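Local coordinates for protein NS2 (Infectious salmon anemia virus, PDB 5WCO) that probably forms the matrix layer beneath the viral envelope by polymerising with itself and associating with the membrane, at residues K164-M169 / A195-L200. Sequence-based numbering, arbitrary orientation.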
# COMPACT_ATOMS: atom_id res chain seq x y z
N LYS A 164 -16.84 1.33 25.29
CA LYS A 164 -17.78 0.29 24.91
C LYS A 164 -18.72 0.79 23.81
O LYS A 164 -19.21 0.00 22.99
CB LYS A 164 -18.56 -0.19 26.15
CG LYS A 164 -19.70 -1.15 25.87
CD LYS A 164 -20.49 -1.43 27.14
CE LYS A 164 -21.65 -2.38 26.88
NZ LYS A 164 -22.64 -1.80 25.93
N GLU A 165 -18.97 2.09 23.78
CA GLU A 165 -19.83 2.66 22.74
C GLU A 165 -19.11 2.70 21.37
O GLU A 165 -19.77 2.67 20.32
CB GLU A 165 -20.39 4.03 23.18
CG GLU A 165 -21.28 4.76 22.16
CD GLU A 165 -22.45 3.92 21.63
OE1 GLU A 165 -23.07 3.16 22.43
OE2 GLU A 165 -22.75 4.04 20.41
N LEU A 166 -17.78 2.75 21.39
CA LEU A 166 -16.98 2.57 20.17
C LEU A 166 -17.27 1.21 19.53
O LEU A 166 -17.64 1.14 18.36
CB LEU A 166 -15.49 2.66 20.47
CG LEU A 166 -14.79 3.91 19.95
CD1 LEU A 166 -13.33 3.96 20.41
CD2 LEU A 166 -14.91 3.94 18.42
N LYS A 167 -17.08 0.15 20.30
CA LYS A 167 -17.43 -1.21 19.86
C LYS A 167 -18.87 -1.31 19.32
O LYS A 167 -19.08 -1.98 18.31
CB LYS A 167 -17.18 -2.22 20.99
CG LYS A 167 -17.03 -3.68 20.53
CD LYS A 167 -16.32 -4.55 21.56
CE LYS A 167 -15.53 -5.68 20.90
NZ LYS A 167 -16.41 -6.67 20.21
N THR A 168 -19.83 -0.64 19.95
CA THR A 168 -21.22 -0.61 19.45
C THR A 168 -21.37 0.16 18.13
O THR A 168 -22.22 -0.17 17.29
CB THR A 168 -22.21 -0.03 20.49
OG1 THR A 168 -21.82 -0.44 21.80
CG2 THR A 168 -23.66 -0.46 20.21
N MET A 169 -20.55 1.20 17.97
CA MET A 169 -20.45 1.91 16.69
C MET A 169 -19.87 0.99 15.63
O MET A 169 -20.49 0.73 14.60
CB MET A 169 -19.58 3.15 16.82
CG MET A 169 -20.17 4.22 17.72
SD MET A 169 -19.16 5.71 17.81
CE MET A 169 -19.80 6.66 16.43
N ALA A 195 -14.03 10.33 14.70
CA ALA A 195 -14.25 11.45 15.59
C ALA A 195 -14.15 10.96 17.03
O ALA A 195 -13.41 11.50 17.84
CB ALA A 195 -15.60 12.10 15.31
N ALA A 196 -14.89 9.90 17.33
CA ALA A 196 -14.99 9.40 18.70
C ALA A 196 -13.64 8.92 19.24
O ALA A 196 -13.37 9.08 20.44
CB ALA A 196 -16.07 8.30 18.82
N VAL A 197 -12.80 8.37 18.36
CA VAL A 197 -11.46 7.92 18.76
C VAL A 197 -10.56 9.10 19.15
O VAL A 197 -9.80 9.03 20.15
CB VAL A 197 -10.78 7.06 17.65
CG1 VAL A 197 -9.38 6.61 18.09
CG2 VAL A 197 -11.64 5.85 17.30
N HIS A 198 -10.62 10.17 18.36
CA HIS A 198 -9.88 11.39 18.70
C HIS A 198 -10.33 11.94 20.05
O HIS A 198 -9.51 12.37 20.86
CB HIS A 198 -10.06 12.45 17.63
CG HIS A 198 -9.01 12.41 16.57
ND1 HIS A 198 -9.29 12.07 15.26
CD2 HIS A 198 -7.69 12.68 16.61
CE1 HIS A 198 -8.18 12.13 14.55
NE2 HIS A 198 -7.19 12.50 15.34
N ARG A 199 -11.64 11.91 20.30
CA ARG A 199 -12.20 12.46 21.53
C ARG A 199 -12.10 11.49 22.74
O ARG A 199 -12.81 11.61 23.74
CB ARG A 199 -13.64 12.97 21.28
CG ARG A 199 -14.73 11.89 21.16
CD ARG A 199 -16.12 12.47 20.76
NE ARG A 199 -17.21 11.47 20.69
CZ ARG A 199 -18.15 11.28 21.63
NH1 ARG A 199 -18.14 12.02 22.75
NH2 ARG A 199 -19.10 10.35 21.47
N LEU A 200 -11.19 10.53 22.64
CA LEU A 200 -10.86 9.64 23.75
C LEU A 200 -9.82 10.32 24.63
O LEU A 200 -8.99 11.09 24.14
CB LEU A 200 -10.34 8.31 23.21
CG LEU A 200 -11.22 7.08 23.44
CD1 LEU A 200 -12.68 7.41 23.21
CD2 LEU A 200 -10.78 5.92 22.55
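The nearest CA atoms across the two segments are those of L166 and A196, with L166 CA 7.3 Å from A196 CA. Residues 164-169 are helical throughout. Residues 195-198 are the last turn of their helix, and R199 is the first residue to leave the helical conformation. The backbone bond from L200 N to V197 O (3.2 Å) spans this helix end. No hydrogen bond joins the segments, and the contact is wholly apolar.

L166 carries most of it. Its side chain crosses that of V197 at about a right angle, and both of its methyls lie against one branch: L166 CD2 is 3.9 Å from V197 CG2, and L166 CD1 is 4.0 Å from the same V197 CG2. V197 CG2 stands anti to its own carbonyl carbon, beside the backbone N, which presents this methyl to the leucine. L166 and L200 meet tip to tip, with L166 CD1 3.9 Å from L200 CD2. L166 therefore touches both the last helical turn, through V197, and L200 just past its end. One turn along helix 163-178, M169 makes a looser contact: M169 SD lies 4.2 Å from A196 CB. The methyl of A196 points toward residues 164-169.

The two segments belong to a helical hairpin, in which helix 163-178 is followed by helix 183-198. The contact joins the start of the first helix to the end of the second. L166 also touches I193, and M169 touches A192 and I193, so the packing continues back along helix 183-198. I152 in a loop touches L166 as well, while L211 and L212 of helix 205-215 pack on V197.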